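Local coordinates for MATE family efflux transporter (Vibrio cholerae, PDB 6IDP), which probably exports drugs and other toxic compounds across the cell membrane as a MATE-family multidrug transporter whose conformational changes depend on protons, at residues Met21-Leu26 / Val281-Ala285; Phe38-Leu42 / Asp178-Phe183; Leu173-Asp178 / Ala195-Ala199. All coordinates share one frame; numbering follows the deposited sequence.

Interaction 1 (Met21-Leu26 / Val281-Ala285). With OLC ((2R)-2,3-dihydroxypropyl (9Z)-octadec-9-enoate), chain N.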
ATOM      1  N   MET A  21       9.054  -8.800  -3.989  1.00 33.80           N
ATOM      2  CA  MET A  21       7.972  -7.853  -3.746  1.00 34.19           C
ATOM      3  C   MET A  21       8.250  -6.545  -4.473  1.00 38.21           C
ATOM      4  O   MET A  21       7.329  -5.847  -4.887  1.00 46.67           O
ATOM      5  CB  MET A  21       7.784  -7.605  -2.247  1.00 28.63           C
ATOM      6  CG  MET A  21       7.286  -8.820  -1.474  1.00 27.07           C
ATOM      7  SD  MET A  21       5.863  -9.624  -2.241  1.00 45.70           S
ATOM      8  CE  MET A  21       4.640  -8.321  -2.192  1.00 34.87           C
ATOM      9  N   LEU A  22       9.531  -6.220  -4.624  1.00 35.79           N
ATOM     10  CA  LEU A  22       9.938  -5.063  -5.409  1.00 38.73           C
ATOM     11  C   LEU A  22       9.512  -5.230  -6.862  1.00 38.13           C
ATOM     12  O   LEU A  22       8.899  -4.336  -7.445  1.00 37.64           O
ATOM     13  CB  LEU A  22      11.452  -4.856  -5.323  1.00 41.78           C
ATOM     14  CG  LEU A  22      12.017  -3.692  -6.137  1.00 48.86           C
ATOM     15  CD1 LEU A  22      11.444  -2.374  -5.645  1.00 51.40           C
ATOM     16  CD2 LEU A  22      13.538  -3.678  -6.078  1.00 51.08           C
ATOM     17  N   PHE A  23       9.839  -6.384  -7.436  1.00 39.68           N
ATOM     18  CA  PHE A  23       9.510  -6.669  -8.830  1.00 49.39           C
ATOM     19  C   PHE A  23       8.003  -6.768  -9.024  1.00 50.17           C
ATOM     20  O   PHE A  23       7.477  -6.361 -10.058  1.00 54.20           O
ATOM     21  CB  PHE A  23      10.184  -7.963  -9.301  1.00 54.68           C
ATOM     22  CG  PHE A  23      11.652  -7.817  -9.599  1.00 64.32           C
ATOM     23  CD1 PHE A  23      12.333  -6.651  -9.282  1.00 69.30           C
ATOM     24  CD2 PHE A  23      12.349  -8.846 -10.211  1.00 71.51           C
ATOM     25  CE1 PHE A  23      13.684  -6.522  -9.559  1.00 74.96           C
ATOM     26  CE2 PHE A  23      13.699  -8.720 -10.494  1.00 75.52           C
ATOM     27  CZ  PHE A  23      14.366  -7.557 -10.166  1.00 77.06           C
ATOM     28  N   GLY A  24       7.316  -7.313  -8.025  1.00 48.27           N
ATOM     29  CA  GLY A  24       5.870  -7.418  -8.062  1.00 49.76           C
ATOM     30  C   GLY A  24       5.210  -6.056  -8.160  1.00 50.52           C
ATOM     31  O   GLY A  24       4.349  -5.833  -9.010  1.00 54.67           O
ATOM     32  N   VAL A  25       5.619  -5.146  -7.284  1.00 48.26           N
ATOM     33  CA  VAL A  25       5.093  -3.786  -7.275  1.00 55.51           C
ATOM     34  C   VAL A  25       5.454  -3.046  -8.565  1.00 57.18           C
ATOM     35  O   VAL A  25       4.614  -2.366  -9.154  1.00 59.51           O
ATOM     36  CB  VAL A  25       5.614  -2.998  -6.056  1.00 58.14           C
ATOM     37  CG1 VAL A  25       5.241  -1.526  -6.160  1.00 63.25           C
ATOM     38  CG2 VAL A  25       5.065  -3.595  -4.776  1.00 51.36           C
ATOM     39  N   LEU A  26       6.702  -3.196  -9.002  1.00 57.75           N
ATOM     40  CA  LEU A  26       7.181  -2.564 -10.231  1.00 56.23           C
ATOM     41  C   LEU A  26       6.427  -3.046 -11.468  1.00 59.45           C
ATOM     42  O   LEU A  26       6.081  -2.249 -12.340  1.00 67.21           O
ATOM     43  CB  LEU A  26       8.678  -2.818 -10.412  1.00 53.79           C
ATOM     44  CG  LEU A  26       9.627  -1.968  -9.568  1.00 52.39           C
ATOM     45  CD1 LEU A  26      11.056  -2.461  -9.710  1.00 57.45           C
ATOM     46  CD2 LEU A  26       9.526  -0.507  -9.965  1.00 49.52           C
ATOM     47  N   VAL A 281       9.845   2.937  -3.514  1.00 28.04           N
ATOM     48  CA  VAL A 281       9.302   1.640  -3.897  1.00 31.12           C
ATOM     49  C   VAL A 281      10.014   0.489  -3.176  1.00 27.83           C
ATOM     50  O   VAL A 281       9.402  -0.542  -2.900  1.00 31.92           O
ATOM     51  CB  VAL A 281       9.369   1.431  -5.436  1.00 37.06           C
ATOM     52  CG1 VAL A 281      10.808   1.315  -5.914  1.00 40.63           C
ATOM     53  CG2 VAL A 281       8.555   0.213  -5.850  1.00 37.57           C
ATOM     54  N   ALA A 282      11.288   0.665  -2.846  1.00 23.59           N
ATOM     55  CA  ALA A 282      12.019  -0.377  -2.130  1.00 31.27           C
ATOM     56  C   ALA A 282      11.559  -0.449  -0.679  1.00 34.38           C
ATOM     57  O   ALA A 282      11.486  -1.534  -0.094  1.00 34.70           O
ATOM     58  CB  ALA A 282      13.515  -0.135  -2.199  1.00 29.26           C
ATOM     59  N   VAL A 283      11.255   0.708  -0.098  1.00 27.33           N
ATOM     60  CA  VAL A 283      10.741   0.751   1.261  1.00 28.39           C
ATOM     61  C   VAL A 283       9.353   0.120   1.287  1.00 37.44           C
ATOM     62  O   VAL A 283       9.023  -0.650   2.195  1.00 32.46           O
ATOM     63  CB  VAL A 283      10.685   2.189   1.807  1.00 29.26           C
ATOM     64  CG1 VAL A 283      10.144   2.199   3.226  1.00 33.62           C
ATOM     65  CG2 VAL A 283      12.065   2.824   1.765  1.00 25.19           C
ATOM     66  N   LEU A 284       8.556   0.434   0.268  1.00 30.13           N
ATOM     67  CA  LEU A 284       7.219  -0.129   0.119  1.00 33.14           C
ATOM     68  C   LEU A 284       7.270  -1.658   0.062  1.00 32.79           C
ATOM     69  O   LEU A 284       6.489  -2.338   0.729  1.00 28.10           O
ATOM     70  CB  LEU A 284       6.547   0.433  -1.134  1.00 40.46           C
ATOM     71  CG  LEU A 284       5.018   0.412  -1.208  1.00 55.43           C
ATOM     72  CD1 LEU A 284       4.489  -0.898  -1.786  1.00 60.26           C
ATOM     73  CD2 LEU A 284       4.401   0.699   0.159  1.00 56.58           C
ATOM     74  N   ALA A 285       8.196  -2.191  -0.729  1.00 33.47           N
ATOM     75  CA  ALA A 285       8.388  -3.634  -0.826  1.00 33.58           C
ATOM     76  C   ALA A 285       8.740  -4.237   0.532  1.00 32.20           C
ATOM     77  O   ALA A 285       8.295  -5.335   0.870  1.00 30.83           O
ATOM     78  CB  ALA A 285       9.474  -3.958  -1.844  1.00 28.04           C
TER
HETATM   79  C18 OLC N 513      14.408   7.412  -8.756  1.00 58.60           C
HETATM   80  C17 OLC N 513      14.412   6.390  -7.642  1.00 59.75           C
HETATM   81  C16 OLC N 513      14.270   5.004  -8.230  1.00 60.78           C
HETATM   82  C12 OLC N 513      14.088   0.171  -7.322  1.00 60.03           C
HETATM   83  C15 OLC N 513      14.284   3.971  -7.125  1.00 59.86           C
HETATM   84  C13 OLC N 513      14.336   1.531  -6.707  1.00 62.02           C
HETATM   85  C14 OLC N 513      13.964   2.608  -7.704  1.00 64.49           C

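Interaction 2 (Phe38-Leu42 / Asp178-Phe183)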
ATOM      1  N   PHE A  38      -4.473   3.723 -22.043  1.00 72.15           N
ATOM      2  CA  PHE A  38      -5.534   3.104 -22.832  1.00 74.63           C
ATOM      3  C   PHE A  38      -6.879   3.780 -22.573  1.00 82.55           C
ATOM      4  O   PHE A  38      -7.625   4.079 -23.508  1.00 83.15           O
ATOM      5  CB  PHE A  38      -5.630   1.607 -22.526  1.00 68.15           C
ATOM      6  CG  PHE A  38      -4.552   0.782 -23.173  1.00 68.25           C
ATOM      7  CD1 PHE A  38      -3.977   1.180 -24.369  1.00 69.07           C
ATOM      8  CD2 PHE A  38      -4.116  -0.394 -22.585  1.00 64.24           C
ATOM      9  CE1 PHE A  38      -2.986   0.420 -24.967  1.00 68.32           C
ATOM     10  CE2 PHE A  38      -3.126  -1.158 -23.178  1.00 62.46           C
ATOM     11  CZ  PHE A  38      -2.561  -0.749 -24.369  1.00 60.60           C
ATOM     12  N   ILE A  39      -7.180   4.020 -21.300  1.00 81.18           N
ATOM     13  CA  ILE A  39      -8.415   4.694 -20.916  1.00 81.05           C
ATOM     14  C   ILE A  39      -8.413   6.146 -21.403  1.00 81.87           C
ATOM     15  O   ILE A  39      -9.468   6.747 -21.606  1.00 84.41           O
ATOM     16  CB  ILE A  39      -8.622   4.658 -19.387  1.00 75.65           C
ATOM     17  CG1 ILE A  39      -8.320   3.262 -18.840  1.00 76.67           C
ATOM     18  CG2 ILE A  39     -10.043   5.059 -19.023  1.00 75.07           C
ATOM     19  CD1 ILE A  39      -9.254   2.191 -19.361  1.00 78.12           C
ATOM     20  N   GLY A  40      -7.219   6.697 -21.609  1.00 81.80           N
ATOM     21  CA  GLY A  40      -7.071   8.072 -22.057  1.00 86.13           C
ATOM     22  C   GLY A  40      -7.652   8.364 -23.429  1.00 84.14           C
ATOM     23  O   GLY A  40      -7.880   9.525 -23.776  1.00 99.05           O
ATOM     24  N   GLN A  41      -7.894   7.317 -24.211  1.00 78.07           N
ATOM     25  CA  GLN A  41      -8.415   7.469 -25.566  1.00 90.34           C
ATOM     26  C   GLN A  41      -9.921   7.237 -25.635  1.00 88.48           C
ATOM     27  O   GLN A  41     -10.526   7.352 -26.700  1.00 88.80           O
ATOM     28  CB  GLN A  41      -7.700   6.503 -26.515  1.00 93.22           C
ATOM     29  CG  GLN A  41      -6.199   6.719 -26.611  1.00 98.31           C
ATOM     30  CD  GLN A  41      -5.444   5.427 -26.851  1.00 98.97           C
ATOM     31  OE1 GLN A  41      -5.699   4.417 -26.196  1.00 95.03           O
ATOM     32  NE2 GLN A  41      -4.513   5.450 -27.798  1.00102.52           N
ATOM     33  N   LEU A  42     -10.520   6.906 -24.497  1.00 85.64           N
ATOM     34  CA  LEU A  42     -11.944   6.594 -24.445  1.00 82.63           C
ATOM     35  C   LEU A  42     -12.803   7.845 -24.585  1.00 84.25           C
ATOM     36  O   LEU A  42     -13.769   7.861 -25.349  1.00 86.30           O
ATOM     37  CB  LEU A  42     -12.286   5.867 -23.144  1.00 85.41           C
ATOM     38  CG  LEU A  42     -11.593   4.519 -22.926  1.00 87.18           C
ATOM     39  CD1 LEU A  42     -12.214   3.776 -21.750  1.00 83.02           C
ATOM     40  CD2 LEU A  42     -11.645   3.676 -24.191  1.00 89.73           C
ATOM     41  N   ASP A 178      -5.819  -5.966 -22.096  1.00 56.49           N
ATOM     42  CA  ASP A 178      -6.386  -4.622 -22.010  1.00 61.95           C
ATOM     43  C   ASP A 178      -6.854  -4.066 -23.364  1.00 66.97           C
ATOM     44  O   ASP A 178      -8.033  -3.747 -23.510  1.00 63.88           O
ATOM     45  CB  ASP A 178      -5.377  -3.660 -21.361  1.00 68.17           C
ATOM     46  CG  ASP A 178      -5.898  -3.043 -20.076  1.00 68.73           C
ATOM     47  OD1 ASP A 178      -6.922  -3.530 -19.550  1.00 66.83           O
ATOM     48  OD2 ASP A 178      -5.278  -2.076 -19.587  1.00 74.05           O
ATOM     49  N   PRO A 179      -5.956  -3.960 -24.366  1.00 67.98           N
ATOM     50  CA  PRO A 179      -6.463  -3.338 -25.597  1.00 71.84           C
ATOM     51  C   PRO A 179      -7.446  -4.223 -26.364  1.00 69.16           C
ATOM     52  O   PRO A 179      -8.241  -3.710 -27.152  1.00 72.67           O
ATOM     53  CB  PRO A 179      -5.193  -3.104 -26.414  1.00 68.98           C
ATOM     54  CG  PRO A 179      -4.285  -4.197 -25.991  1.00 66.74           C
ATOM     55  CD  PRO A 179      -4.559  -4.410 -24.523  1.00 64.97           C
ATOM     56  N   ILE A 180      -7.389  -5.531 -26.132  1.00 63.76           N
ATOM     57  CA  ILE A 180      -8.267  -6.470 -26.822  1.00 64.67           C
ATOM     58  C   ILE A 180      -9.723  -6.302 -26.390  1.00 61.78           C
ATOM     59  O   ILE A 180     -10.631  -6.303 -27.220  1.00 62.30           O
ATOM     60  CB  ILE A 180      -7.827  -7.930 -26.578  1.00 66.76           C
ATOM     61  CG1 ILE A 180      -6.414  -8.156 -27.120  1.00 70.10           C
ATOM     62  CG2 ILE A 180      -8.804  -8.904 -27.222  1.00 64.07           C
ATOM     63  CD1 ILE A 180      -5.918  -9.576 -26.960  1.00 70.69           C
ATOM     64  N   PHE A 181      -9.945  -6.151 -25.090  1.00 59.54           N
ATOM     65  CA  PHE A 181     -11.301  -5.991 -24.578  1.00 56.33           C
ATOM     66  C   PHE A 181     -11.791  -4.552 -24.707  1.00 62.36           C
ATOM     67  O   PHE A 181     -12.958  -4.318 -25.019  1.00 62.24           O
ATOM     68  CB  PHE A 181     -11.383  -6.449 -23.121  1.00 49.26           C
ATOM     69  CG  PHE A 181     -11.484  -7.940 -22.964  1.00 48.12           C
ATOM     70  CD1 PHE A 181     -12.719  -8.567 -22.992  1.00 53.51           C
ATOM     71  CD2 PHE A 181     -10.348  -8.713 -22.796  1.00 46.84           C
ATOM     72  CE1 PHE A 181     -12.818  -9.940 -22.852  1.00 54.17           C
ATOM     73  CE2 PHE A 181     -10.440 -10.086 -22.655  1.00 49.78           C
ATOM     74  CZ  PHE A 181     -11.677 -10.699 -22.684  1.00 51.57           C
ATOM     75  N   ILE A 182     -10.901  -3.594 -24.475  1.00 63.30           N
ATOM     76  CA  ILE A 182     -11.261  -2.181 -24.558  1.00 67.71           C
ATOM     77  C   ILE A 182     -11.577  -1.747 -25.992  1.00 70.16           C
ATOM     78  O   ILE A 182     -12.584  -1.084 -26.236  1.00 73.85           O
ATOM     79  CB  ILE A 182     -10.139  -1.285 -23.992  1.00 69.97           C
ATOM     80  CG1 ILE A 182      -9.986  -1.516 -22.488  1.00 64.88           C
ATOM     81  CG2 ILE A 182     -10.431   0.181 -24.266  1.00 71.05           C
ATOM     82  CD1 ILE A 182      -8.760  -0.859 -21.886  1.00 66.83           C
ATOM     83  N   PHE A 183     -10.729  -2.139 -26.938  1.00 72.28           N
ATOM     84  CA  PHE A 183     -10.844  -1.654 -28.313  1.00 77.46           C
ATOM     85  C   PHE A 183     -11.359  -2.698 -29.300  1.00 77.18           C
ATOM     86  O   PHE A 183     -12.361  -2.473 -29.978  1.00 78.54           O
ATOM     87  CB  PHE A 183      -9.489  -1.127 -28.787  1.00 80.21           C
ATOM     88  CG  PHE A 183      -8.971   0.020 -27.974  1.00 85.83           C
ATOM     89  CD1 PHE A 183      -9.778   1.112 -27.700  1.00 92.61           C
ATOM     90  CD2 PHE A 183      -7.684  -0.001 -27.468  1.00 83.58           C
ATOM     91  CE1 PHE A 183      -9.305   2.171 -26.948  1.00 93.04           C
ATOM     92  CE2 PHE A 183      -7.205   1.054 -26.714  1.00 86.44           C
ATOM     93  CZ  PHE A 183      -8.017   2.140 -26.453  1.00 90.91           C
TER

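Interaction 3 (Leu173-Asp178 / Ala195-Ala199)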
ATOM      1  N   LEU A 173      -0.292 -10.185 -18.175  1.00 47.90           N
ATOM      2  CA  LEU A 173      -1.529 -10.727 -18.725  1.00 45.65           C
ATOM      3  C   LEU A 173      -2.590  -9.636 -18.874  1.00 44.53           C
ATOM      4  O   LEU A 173      -3.285  -9.574 -19.887  1.00 43.00           O
ATOM      5  CB  LEU A 173      -2.047 -11.868 -17.845  1.00 43.94           C
ATOM      6  CG  LEU A 173      -3.175 -12.731 -18.411  1.00 55.99           C
ATOM      7  CD1 LEU A 173      -2.844 -13.181 -19.826  1.00 63.58           C
ATOM      8  CD2 LEU A 173      -3.425 -13.935 -17.515  1.00 56.82           C
ATOM      9  N   ASN A 174      -2.701  -8.767 -17.874  1.00 44.61           N
ATOM     10  CA  ASN A 174      -3.658  -7.665 -17.929  1.00 42.04           C
ATOM     11  C   ASN A 174      -3.274  -6.646 -18.997  1.00 47.67           C
ATOM     12  O   ASN A 174      -4.140  -6.034 -19.623  1.00 54.34           O
ATOM     13  CB  ASN A 174      -3.768  -6.977 -16.564  1.00 40.86           C
ATOM     14  CG  ASN A 174      -5.070  -6.212 -16.396  1.00 50.21           C
ATOM     15  OD1 ASN A 174      -5.733  -5.862 -17.373  1.00 53.02           O
ATOM     16  ND2 ASN A 174      -5.433  -5.937 -15.149  1.00 50.62           N
ATOM     17  N   LEU A 175      -1.971  -6.472 -19.201  1.00 49.00           N
ATOM     18  CA  LEU A 175      -1.467  -5.553 -20.219  1.00 48.96           C
ATOM     19  C   LEU A 175      -1.864  -6.033 -21.614  1.00 49.81           C
ATOM     20  O   LEU A 175      -2.283  -5.242 -22.453  1.00 56.40           O
ATOM     21  CB  LEU A 175       0.055  -5.421 -20.105  1.00 49.67           C
ATOM     22  CG  LEU A 175       0.787  -4.305 -20.862  1.00 63.37           C
ATOM     23  CD1 LEU A 175       1.143  -4.718 -22.290  1.00 65.25           C
ATOM     24  CD2 LEU A 175      -0.008  -3.002 -20.844  1.00 65.96           C
ATOM     25  N   ILE A 176      -1.740  -7.335 -21.846  1.00 59.24           N
ATOM     26  CA  ILE A 176      -2.081  -7.931 -23.135  1.00 60.76           C
ATOM     27  C   ILE A 176      -3.587  -7.918 -23.399  1.00 60.16           C
ATOM     28  O   ILE A 176      -4.029  -7.602 -24.503  1.00 62.64           O
ATOM     29  CB  ILE A 176      -1.569  -9.385 -23.231  1.00 58.36           C
ATOM     30  CG1 ILE A 176      -0.043  -9.424 -23.124  1.00 62.30           C
ATOM     31  CG2 ILE A 176      -2.024 -10.031 -24.529  1.00 56.45           C
ATOM     32  CD1 ILE A 176       0.533 -10.826 -23.155  1.00 61.20           C
ATOM     33  N   LEU A 177      -4.373  -8.262 -22.384  1.00 54.61           N
ATOM     34  CA  LEU A 177      -5.823  -8.356 -22.534  1.00 51.75           C
ATOM     35  C   LEU A 177      -6.496  -6.987 -22.613  1.00 52.41           C
ATOM     36  O   LEU A 177      -7.604  -6.864 -23.138  1.00 49.68           O
ATOM     37  CB  LEU A 177      -6.424  -9.161 -21.381  1.00 42.14           C
ATOM     38  CG  LEU A 177      -6.052 -10.645 -21.338  1.00 45.30           C
ATOM     39  CD1 LEU A 177      -6.598 -11.309 -20.083  1.00 46.18           C
ATOM     40  CD2 LEU A 177      -6.554 -11.356 -22.584  1.00 48.84           C
ATOM     41  N   ASP A 178      -5.819  -5.966 -22.096  1.00 56.49           N
ATOM     42  CA  ASP A 178      -6.386  -4.622 -22.010  1.00 61.95           C
ATOM     43  C   ASP A 178      -6.854  -4.066 -23.364  1.00 66.97           C
ATOM     44  O   ASP A 178      -8.033  -3.747 -23.510  1.00 63.88           O
ATOM     45  CB  ASP A 178      -5.377  -3.660 -21.361  1.00 68.17           C
ATOM     46  CG  ASP A 178      -5.898  -3.043 -20.076  1.00 68.73           C
ATOM     47  OD1 ASP A 178      -6.922  -3.530 -19.550  1.00 66.83           O
ATOM     48  OD2 ASP A 178      -5.278  -2.076 -19.587  1.00 74.05           O
ATOM     49  N   ALA A 195     -10.716  -7.226 -18.359  1.00 45.16           N
ATOM     50  CA  ALA A 195      -9.327  -7.649 -18.498  1.00 48.09           C
ATOM     51  C   ALA A 195      -8.697  -7.896 -17.127  1.00 43.61           C
ATOM     52  O   ALA A 195      -7.888  -8.808 -16.958  1.00 44.24           O
ATOM     53  CB  ALA A 195      -8.529  -6.611 -19.274  1.00 40.97           C
ATOM     54  N   THR A 196      -9.081  -7.080 -16.150  1.00 40.30           N
ATOM     55  CA  THR A 196      -8.583  -7.222 -14.788  1.00 35.63           C
ATOM     56  C   THR A 196      -9.143  -8.477 -14.110  1.00 32.77           C
ATOM     57  O   THR A 196      -8.415  -9.189 -13.414  1.00 34.80           O
ATOM     58  CB  THR A 196      -8.927  -5.982 -13.939  1.00 40.23           C
ATOM     59  OG1 THR A 196      -8.348  -4.815 -14.537  1.00 49.22           O
ATOM     60  CG2 THR A 196      -8.393  -6.132 -12.519  1.00 34.21           C
ATOM     61  N   ILE A 197     -10.429  -8.747 -14.315  1.00 32.44           N
ATOM     62  CA  ILE A 197     -11.058  -9.933 -13.737  1.00 31.06           C
ATOM     63  C   ILE A 197     -10.367 -11.205 -14.226  1.00 30.62           C
ATOM     64  O   ILE A 197     -10.066 -12.098 -13.437  1.00 33.58           O
ATOM     65  CB  ILE A 197     -12.565 -10.015 -14.075  1.00 31.73           C
ATOM     66  CG1 ILE A 197     -13.318  -8.827 -13.478  1.00 36.16           C
ATOM     67  CG2 ILE A 197     -13.160 -11.322 -13.563  1.00 35.16           C
ATOM     68  CD1 ILE A 197     -14.771  -8.728 -13.916  1.00 38.79           C
ATOM     69  N   ILE A 198     -10.104 -11.277 -15.527  1.00 31.78           N
ATOM     70  CA  ILE A 198      -9.476 -12.459 -16.103  1.00 35.47           C
ATOM     71  C   ILE A 198      -8.042 -12.618 -15.606  1.00 35.61           C
ATOM     72  O   ILE A 198      -7.640 -13.707 -15.197  1.00 35.56           O
ATOM     73  CB  ILE A 198      -9.490 -12.407 -17.640  1.00 36.43           C
ATOM     74  CG1 ILE A 198     -10.930 -12.292 -18.142  1.00 38.38           C
ATOM     75  CG2 ILE A 198      -8.820 -13.642 -18.225  1.00 33.81           C
ATOM     76  CD1 ILE A 198     -11.054 -12.254 -19.644  1.00 36.61           C
ATOM     77  N   ALA A 199      -7.283 -11.525 -15.629  1.00 31.65           N
ATOM     78  CA  ALA A 199      -5.903 -11.523 -15.152  1.00 31.20           C
ATOM     79  C   ALA A 199      -5.802 -11.983 -13.697  1.00 34.32           C
ATOM     80  O   ALA A 199      -5.072 -12.924 -13.387  1.00 37.62           O
ATOM     81  CB  ALA A 199      -5.296 -10.138 -15.307  1.00 32.45           C
TER
HETATM   82  O   HOH W   1      -7.422  -2.939 -16.588  1.00 45.39           O

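Interaction 1 (Met21-Leu26 / Val281-Ala285)
The peptide unit joining Met21 to Leu22 has the methyl of Ala285 over one of its faces, with Ala285 CB 3.6 Å from Leu22 N. This is a steeply crossed pair of transmembrane helices, 5-39 and 281-299, that brings together the N-terminal and C-terminal MatE regions of the transporter. The segment axes pass 8.8 Å apart at 118°, and the small Ala285 lets the backbones approach closely, Leu22 CA lying 5.0 Å from Ala285 CA. The CB atoms of Met21 and Leu22 both touch the same methyl.

From this point the interface widens into branched aliphatic groups, and the side chains meet through these. Leu22 crosses Val281 at about a right angle, its CD1 resting 3.8 Å from Val281 CG1. Val25 and Val281 run past one another in opposite directions and meet through Val25 CG1 and Val281 CG2, also 3.8 Å apart. On its other branch Val25 turns CG2 to Leu284 CD1, at 4.1 Å, and the two side chains again cross nearly at right angles. Leu26 adds a looser touch from CD2 to Val281 CG2.

Met21 and Val25 also pack against Met288 one turn further along helix 281-299, while Ala282 rests on Phe320 of helix 303-330. Most of the touching residues are buried, but a lipid tail (monoolein) runs along one border and meets both helices. Leu22 CD2 is 4.1 Å from its C12. Val281 reaches the same tail because CG1 stands between the backbone N and the carbonyl carbon (chi1 67°): CG1 lies between the lipid and Leu22 CD1, while CG2 turns to Val25 CG1, and Val281 CG1 is 3.6 Å from C13 of the lipid chain.

Interaction 2 (Phe38-Leu42 / Asp178-Phe183)
Phe38 is a knob in a hole formed by Asp178, Pro179, Ile182 and Phe183. Its CG is anti to its own carbonyl carbon (chi1 -77°), which carries the ring out to helix 161-184. Pro179 CB sits over one ring face, offset toward the rim and 4.1 Å from Phe38 CZ. Asp178 comes in at the edge, its OD2 in the ring plane and 3.6 Å from Phe38 CD2, with the carboxylate turned 70° from the ring. Phe183 crosses Phe38 at about a right angle and touches CD1 through CE2, while Phe183 CZ lies 3.5 Å from Phe38 O.

Next, Ile39 reaches back with CD1 to meet Ile182 CD1 at 4.0 Å. Further on, the end of the Gln41 side chain meets the Phe183 ring near CZ, crossing it at about a right angle. Leu42 completes the patch: its CD2 branch is 3.7 Å from Ile182 CG2 and also meets Phe183 CE1. Ile182 CG2 in turn backs one face of the Phe183 ring, so that Leu42 CD2 touches both Ile182 and the ring it backs.

The second segment is kinked at Pro179 and widens into a pi-type turn at 180-183. Helix 189-213 flanks the contact, with Ala192 against Ile39 and Ala195 against Asp178, whose OD2 also lies close to Asp35 of helix 5-39.

Interaction 3 (Leu173-Asp178 / Ala195-Ala199)
Asn174 and Thr196 make the direct polar link between helices 161-184 and 189-213, an antiparallel-leaning pair of neighbours along the chain that form a helical hairpin. The segment axes run at 144° to each other and come within 8.7 Å. Asn174 ND2 donates to Thr196 OG1 over 3.2 Å, in a nearly straight bond (165°) with the acceptor close to the amide plane. Asn174 is set up for this by CG lying anti to the backbone N (chi1 -158°), which swings the amide across to the partner helix.

A water adds a second polar bridge: it is a donor to Thr196 OG1 at 2.9 Å, and it lies 3.1 Å from Asp178 OD1, within hydrogen-bonding geometry. The hydroxyl also bonds the carbonyl oxygen of Ala192, one turn earlier in its own helix.

Small residues pack closely beside the polar cluster. Ala195 CB is touched by two oxygens, Asn174 OD1 and Asp178 OD1, and on another flank by Leu177 CB at 3.9 Å. Ala199 takes Asn174 CB against its methyl, 3.7 Å from Ala199 CB, and Leu173 CD2 reaches the same turn.

The apolar border is formed by Leu177 and Ile198, which cross at about a right angle with Leu177 CD1 3.7 Å from Ile198 CG2. Beyond the pair, Phe31 of helix 5-39 packs on Asn174 and Asp178, Ser140 of helix 124-156 meets Thr196, and a bound monoolein touches Asn174.

With the hydroxyl proton committed to Ala192 O, Thr196 OG1 can act only as an acceptor toward Asn174 and the water; the threonine thus gathers three bonds, and the water can link the Asp178 carboxylate to helix 189-213.

From the N terminus, helix 5-39 enters two contacts: residues 21-26 meet 281-285 in interaction 1, and 38-42, around its far end, meets 178-183 in interaction 2. Interaction 1 closes the longest loop, joining the N-terminal MatE region to the C-terminal one, and both other contacts nest inside it. Interaction 2 closes a loop of 135 residues; interaction 3 closes one of 16, the turn between helices 161-184 and 189-213. These two cross, share Asp178 and touch through Phe181 and Ile198, so helices 5-39, 161-184 and 189-213 form one connected group. Interaction 1 stands apart, its centre about 27 Å from that of interaction 2 and about 21 Å from that of interaction 3.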